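Metal-dependent phosphohydrolase, HDOD domain-containing (Geobacter sulfurreducens, PDB 3HC1) is of unknown function but binds two ferric ions in an HD-type site and may be a metal-dependent phosphohydrolase. Local coordinates at residues Arg128-Ile133 and Ala235-Tyr240; Cys241-Leu246 and Asp255-Leu260. One frame throughout, in Å; residues are numbered along the deposited sequence.

Both interactions use helix 229-243, and they follow one another along the chain, with centres about 12 Å apart. Interaction 1 is the buried one: it packs 128-133 against 235-240, the stretch that carries Asp238, a ligand of one of the two irons. Interaction 2 lies nearer the surface, where 241-246, the last turn of that helix and the turn after it, meets 255-260; there the side chain of Leu243 is about 11 Å from a bound iron. The two contacts touch where Ile129 CD1 packs 3.4 Å from Cys241 SG, and again where Leu260 CD2 lies 3.8 Å from Glu239 OE2. Between the segments of interaction 2 runs a loop with Glu249, which binds both irons.

Interaction 1 of 2, residues Arg128-Ile133 and Ala235-Tyr240; sequences RIAKLI and AFADEY. With FE (Fe (III) ion), chain C.
Ile129 and Ala130 straddle the methyl group of Ala237, and the small residues let the two helices come close, with 5.2 Å between Ala130 CA and Ala237 CA. The axes of 128-133 and 235-240 pass 8.4 Å apart, their N-to-C directions 130° apart. Ile129 can be followed outward. Its CB lies 4.1 Å from Ala237 CB; there the chain forks. CG2, anti to the backbone N, rests on the same methyl, 3.8 Å from Ala237 CB. The other branch runs through CG1 to CD1, which ends 3.8 Å from Tyr240 CD1 and nearly as close to CE1, the isoleucine crossing the tyrosine at about a right angle. Ala237 CB also meets Ala130 CB at 3.7 Å. One turn on, Ile133 repeats the theme: its CD1 presses obliquely on the Phe236 ring, 3.3 Å from CD1 of that ring, a tight fit. No hydrogen bond links the segments. Asp238 leaves the helix at its CB on the side away from 128-133, and its OD1 binds iron at 2.3 Å; with His122, His152 and Asp153 it makes up the H...HD...D signature of HD domains, and Glu249 shares the metal. Around the pair, Val145 of helix 142-150 touches Ala130, while Leu261 of helix 257-263 packs on Phe236 and Tyr240. Helix 281-302 supplies Ile292 to Ile129 and Tyr240, and Asp289, which hydrogen-bonds Tyr240 OH.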
loop_
_atom_site.group_PDB
_atom_site.type_symbol
_atom_site.label_atom_id
_atom_site.label_comp_id
_atom_site.label_asym_id
_atom_site.label_seq_id
_atom_site.Cartn_x
_atom_site.Cartn_y
_atom_site.Cartn_z
ATOM N N ARG A 128 -0.468 6.717 0.675
ATOM C CA ARG A 128 -0.495 8.136 1.052
ATOM C C ARG A 128 -1.754 8.527 1.788
ATOM O O ARG A 128 -1.711 9.300 2.763
ATOM C CB ARG A 128 -0.305 9.038 -0.154
ATOM C CG ARG A 128 1.095 9.055 -0.663
ATOM C CD ARG A 128 1.283 9.924 -1.909
ATOM N NE ARG A 128 2.669 9.911 -2.322
ATOM C CZ ARG A 128 3.188 10.584 -3.345
ATOM N NH1 ARG A 128 2.440 11.376 -4.107
ATOM N NH2 ARG A 128 4.484 10.484 -3.583
ATOM N N ILE A 129 -2.893 8.048 1.302
ATOM C CA ILE A 129 -4.171 8.326 1.953
ATOM C C ILE A 129 -4.259 7.628 3.294
ATOM O O ILE A 129 -4.731 8.229 4.274
ATOM C CB ILE A 129 -5.390 7.959 1.039
ATOM C CG1 ILE A 129 -5.450 9.032 -0.058
ATOM C CG2 ILE A 129 -6.731 7.897 1.875
ATOM C CD1 ILE A 129 -6.255 8.739 -1.215
ATOM N N ALA A 130 -3.821 6.365 3.357
ATOM C CA ALA A 130 -3.811 5.666 4.634
ATOM C C ALA A 130 -2.934 6.419 5.657
ATOM O O ALA A 130 -3.315 6.512 6.819
ATOM C CB ALA A 130 -3.364 4.275 4.487
ATOM N N LYS A 131 -1.822 6.984 5.210
ATOM C CA LYS A 131 -0.981 7.745 6.104
ATOM C C LYS A 131 -1.696 8.994 6.560
ATOM O O LYS A 131 -1.647 9.286 7.753
ATOM C CB LYS A 131 0.365 8.094 5.531
ATOM C CG LYS A 131 1.345 8.550 6.636
ATOM C CD LYS A 131 2.657 9.019 6.080
ATOM C CE LYS A 131 3.580 9.532 7.203
ATOM N NZ LYS A 131 4.802 10.221 6.667
ATOM N N LEU A 132 -2.366 9.713 5.633
ATOM C CA LEU A 132 -3.115 10.933 6.002
ATOM C C LEU A 132 -4.099 10.625 7.133
ATOM O O LEU A 132 -4.188 11.398 8.123
ATOM C CB LEU A 132 -3.859 11.539 4.812
ATOM C CG LEU A 132 -3.033 12.208 3.711
ATOM C CD1 LEU A 132 -3.881 12.381 2.452
ATOM C CD2 LEU A 132 -2.425 13.544 4.189
ATOM N N ILE A 133 -4.819 9.495 6.999
ATOM C CA ILE A 133 -5.731 9.064 8.028
ATOM C C ILE A 133 -5.027 8.798 9.381
ATOM O O ILE A 133 -5.556 9.190 10.465
ATOM C CB ILE A 133 -6.610 7.894 7.562
ATOM C CG1 ILE A 133 -7.488 8.362 6.380
ATOM C CG2 ILE A 133 -7.481 7.380 8.741
ATOM C CD1 ILE A 133 -7.974 7.280 5.479
ATOM N N ALA A 235 -7.634 -0.540 4.698
ATOM C CA ALA A 235 -8.897 -0.984 4.056
ATOM C C ALA A 235 -9.709 0.209 3.640
ATOM O O ALA A 235 -10.251 0.207 2.527
ATOM C CB ALA A 235 -9.786 -1.899 4.947
ATOM N N PHE A 236 -9.830 1.222 4.526
ATOM C CA PHE A 236 -10.550 2.450 4.148
ATOM C C PHE A 236 -9.906 3.128 2.945
ATOM O O PHE A 236 -10.585 3.472 1.951
ATOM C CB PHE A 236 -10.725 3.452 5.311
ATOM C CG PHE A 236 -11.399 4.704 4.909
ATOM C CD1 PHE A 236 -10.688 5.723 4.330
ATOM C CD2 PHE A 236 -12.782 4.813 5.000
ATOM C CE1 PHE A 236 -11.301 6.845 3.890
ATOM C CE2 PHE A 236 -13.406 5.945 4.562
ATOM C CZ PHE A 236 -12.676 6.957 4.009
ATOM N N ALA A 237 -8.595 3.310 3.013
ATOM C CA ALA A 237 -7.870 3.966 1.924
ATOM C C ALA A 237 -8.038 3.246 0.578
ATOM O O ALA A 237 -8.150 3.897 -0.466
ATOM C CB ALA A 237 -6.385 4.184 2.279
ATOM N N ASP A 238 -8.108 1.927 0.596
ATOM C CA ASP A 238 -8.266 1.180 -0.622
ATOM C C ASP A 238 -9.649 1.421 -1.225
ATOM O O ASP A 238 -9.781 1.731 -2.414
ATOM C CB ASP A 238 -8.030 -0.318 -0.402
ATOM C CG ASP A 238 -8.410 -1.119 -1.595
ATOM O OD1 ASP A 238 -7.825 -0.850 -2.641
ATOM O OD2 ASP A 238 -9.315 -1.973 -1.530
ATOM N N GLU A 239 -10.686 1.273 -0.409
ATOM C CA GLU A 239 -12.041 1.537 -0.864
ATOM C C GLU A 239 -12.214 2.999 -1.366
ATOM O O GLU A 239 -12.801 3.247 -2.430
ATOM C CB GLU A 239 -13.081 1.144 0.205
ATOM C CG GLU A 239 -14.491 1.138 -0.386
ATOM C CD GLU A 239 -15.487 0.395 0.421
ATOM O OE1 GLU A 239 -15.183 0.189 1.585
ATOM O OE2 GLU A 239 -16.547 -0.016 -0.113
ATOM N N TYR A 240 -11.614 3.944 -0.652
ATOM C CA TYR A 240 -11.654 5.339 -1.027
ATOM C C TYR A 240 -11.033 5.544 -2.413
ATOM O O TYR A 240 -11.673 6.112 -3.301
ATOM C CB TYR A 240 -10.940 6.240 -0.004
ATOM C CG TYR A 240 -10.989 7.676 -0.420
ATOM C CD1 TYR A 240 -10.036 8.210 -1.285
ATOM C CD2 TYR A 240 -12.022 8.495 -0.006
ATOM C CE1 TYR A 240 -10.132 9.506 -1.698
ATOM C CE2 TYR A 240 -12.123 9.776 -0.419
ATOM C CZ TYR A 240 -11.187 10.296 -1.243
ATOM O OH TYR A 240 -11.338 11.595 -1.651
HETATM FE FE FE C . -6.269 -2.220 -3.525
HETATM O O HOH W 1 -7.109 -3.647 -2.423
#

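Interaction 2 of 2, residues Cys241-Leu246 and Asp255-Leu260; sequences CTLRRL and DSVRTL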
loop_
_atom_site.group_PDB
_atom_site.type_symbol
_atom_site.label_atom_id
_atom_site.label_comp_id
_atom_site.label_asym_id
_atom_site.label_seq_id
_atom_site.Cartn_x
_atom_site.Cartn_y
_atom_site.Cartn_z
ATOM N N CYS A 241 -9.797 5.060 -2.590
ATOM C CA CYS A 241 -9.086 5.152 -3.854
ATOM C C CYS A 241 -9.860 4.496 -4.988
ATOM O O CYS A 241 -9.955 5.069 -6.057
ATOM C CB CYS A 241 -7.709 4.580 -3.733
ATOM S SG CYS A 241 -6.602 5.713 -2.821
ATOM N N THR A 242 -10.455 3.325 -4.734
ATOM C CA THR A 242 -11.199 2.593 -5.754
ATOM C C THR A 242 -12.416 3.388 -6.173
ATOM O O THR A 242 -12.749 3.431 -7.348
ATOM C CB THR A 242 -11.586 1.197 -5.250
ATOM O OG1 THR A 242 -10.380 0.527 -4.885
ATOM C CG2 THR A 242 -12.326 0.362 -6.335
ATOM N N LEU A 243 -13.066 4.017 -5.205
ATOM C CA LEU A 243 -14.253 4.864 -5.461
ATOM C C LEU A 243 -13.946 6.270 -5.980
ATOM O O LEU A 243 -14.836 6.894 -6.491
ATOM C CB LEU A 243 -15.163 4.942 -4.229
ATOM C CG LEU A 243 -15.962 3.674 -3.899
ATOM C CD1 LEU A 243 -16.582 3.769 -2.466
ATOM C CD2 LEU A 243 -17.010 3.301 -4.947
ATOM N N ARG A 244 -12.721 6.752 -5.883
ATOM C CA ARG A 244 -12.350 8.097 -6.325
ATOM C C ARG A 244 -11.276 8.093 -7.411
ATOM O O ARG A 244 -10.344 8.894 -7.388
ATOM C CB ARG A 244 -11.861 8.909 -5.117
ATOM C CG ARG A 244 -12.904 9.150 -4.043
ATOM C CD ARG A 244 -14.092 9.917 -4.532
ATOM N NE ARG A 244 -14.872 10.531 -3.452
ATOM C CZ ARG A 244 -16.191 10.779 -3.492
ATOM N NH1 ARG A 244 -16.907 10.462 -4.534
ATOM N NH2 ARG A 244 -16.807 11.348 -2.469
ATOM N N ARG A 245 -11.389 7.154 -8.341
ATOM C CA ARG A 245 -10.631 7.124 -9.582
ATOM C C ARG A 245 -9.133 6.923 -9.356
ATOM O O ARG A 245 -8.338 7.410 -10.139
ATOM C CB ARG A 245 -10.856 8.386 -10.446
ATOM C CG ARG A 245 -12.343 8.788 -10.732
ATOM C CD ARG A 245 -12.399 10.111 -11.523
ATOM N NE ARG A 245 -13.620 10.219 -12.321
ATOM C CZ ARG A 245 -14.653 11.021 -12.062
ATOM N NH1 ARG A 245 -14.666 11.829 -10.996
ATOM N NH2 ARG A 245 -15.697 11.020 -12.888
ATOM N N LEU A 246 -8.758 6.209 -8.290
ATOM C CA LEU A 246 -7.348 5.912 -8.040
ATOM C C LEU A 246 -7.205 4.386 -7.797
ATOM O O LEU A 246 -6.614 3.938 -6.826
ATOM C CB LEU A 246 -6.838 6.777 -6.891
ATOM C CG LEU A 246 -5.338 6.847 -6.513
ATOM C CD1 LEU A 246 -4.488 6.949 -7.759
ATOM C CD2 LEU A 246 -5.130 7.996 -5.543
ATOM N N ASP A 255 -25.156 3.761 -3.762
ATOM C CA ASP A 255 -26.119 4.867 -3.869
ATOM C C ASP A 255 -25.391 6.211 -3.700
ATOM O O ASP A 255 -25.519 7.113 -4.530
ATOM C CB ASP A 255 -27.239 4.708 -2.825
ATOM C CG ASP A 255 -28.045 3.410 -3.010
ATOM O OD1 ASP A 255 -28.692 3.241 -4.069
ATOM O OD2 ASP A 255 -28.036 2.565 -2.089
ATOM N N SER A 256 -24.620 6.317 -2.615
ATOM C CA SER A 256 -23.884 7.522 -2.302
ATOM C C SER A 256 -22.510 7.208 -1.682
ATOM O O SER A 256 -22.450 6.733 -0.551
ATOM C CB SER A 256 -24.671 8.343 -1.274
ATOM O OG SER A 256 -23.823 9.278 -0.616
ATOM N N VAL A 257 -21.454 7.589 -2.400
ATOM C CA VAL A 257 -20.061 7.364 -2.017
ATOM C C VAL A 257 -19.690 8.092 -0.737
ATOM O O VAL A 257 -19.050 7.503 0.144
ATOM C CB VAL A 257 -19.093 7.768 -3.147
ATOM C CG1 VAL A 257 -17.611 7.745 -2.677
ATOM C CG2 VAL A 257 -19.301 6.825 -4.387
ATOM N N ARG A 258 -20.083 9.363 -0.623
ATOM C CA ARG A 258 -19.741 10.121 0.556
ATOM C C ARG A 258 -20.319 9.424 1.780
ATOM O O ARG A 258 -19.623 9.207 2.769
ATOM C CB ARG A 258 -20.259 11.568 0.467
ATOM C CG ARG A 258 -19.747 12.463 1.585
ATOM C CD ARG A 258 -20.388 13.821 1.648
ATOM N NE ARG A 258 -21.825 13.838 1.311
ATOM C CZ ARG A 258 -22.817 13.550 2.147
ATOM N NH1 ARG A 258 -22.581 13.237 3.424
ATOM N NH2 ARG A 258 -24.069 13.577 1.703
ATOM N N THR A 259 -21.594 9.061 1.715
ATOM C CA THR A 259 -22.247 8.372 2.818
ATOM C C THR A 259 -21.575 7.052 3.154
ATOM O O THR A 259 -21.335 6.768 4.322
ATOM C CB THR A 259 -23.738 8.161 2.526
ATOM O OG1 THR A 259 -24.375 9.435 2.607
ATOM C CG2 THR A 259 -24.387 7.226 3.529
ATOM N N LEU A 260 -21.268 6.240 2.141
ATOM C CA LEU A 260 -20.500 5.015 2.368
ATOM C C LEU A 260 -19.205 5.317 3.145
ATOM O O LEU A 260 -18.919 4.713 4.190
ATOM C CB LEU A 260 -20.182 4.338 1.053
ATOM C CG LEU A 260 -19.439 3.012 1.074
ATOM C CD1 LEU A 260 -19.798 2.216 -0.226
ATOM C CD2 LEU A 260 -17.894 3.223 1.239
#
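The guanidinium of Arg244 takes Val257 CG1 over one face: the methyl stands 3.3 Å above the plane, shifted toward the rim, and lies 3.4 Å from both CZ and NH1. NH2 forms a salt bridge to Asp289 of helix 281-302, so the flat group is held by charge as well as by contact with the valine. A bend at the second torsion (chi2 -61°) folds the arginine chain and brings its head to Val257. Replacing Arg244 by an alanine would probably uncover Val257 CG1 and leave Asp289 without this charged mate. Beside the arginine, Leu243 slides past the valine in the opposite direction, its CB 4.0 Å from Val257 CG1. Its CD1 reaches across at about a right angle to Leu260 CD2, also 4.0 Å away. This is a helix-loop-helix junction of the all-helical HDOD fold: helix 229-243 gives way at Arg244 to a turn in which Arg245 has left-handed backbone angles, and Cys241 O receives both Arg244 N and Leu246 N, from opposite faces of its plane. On the other segment, Ser256 is the N-cap of helix 257-263. Its OG accepts from Thr259 N at 3.2 Å with an N-H...O angle of 160°, and more weakly from Thr259 OG1. Arg258, whose CB points away, forms a salt bridge through NH1 with Glu262.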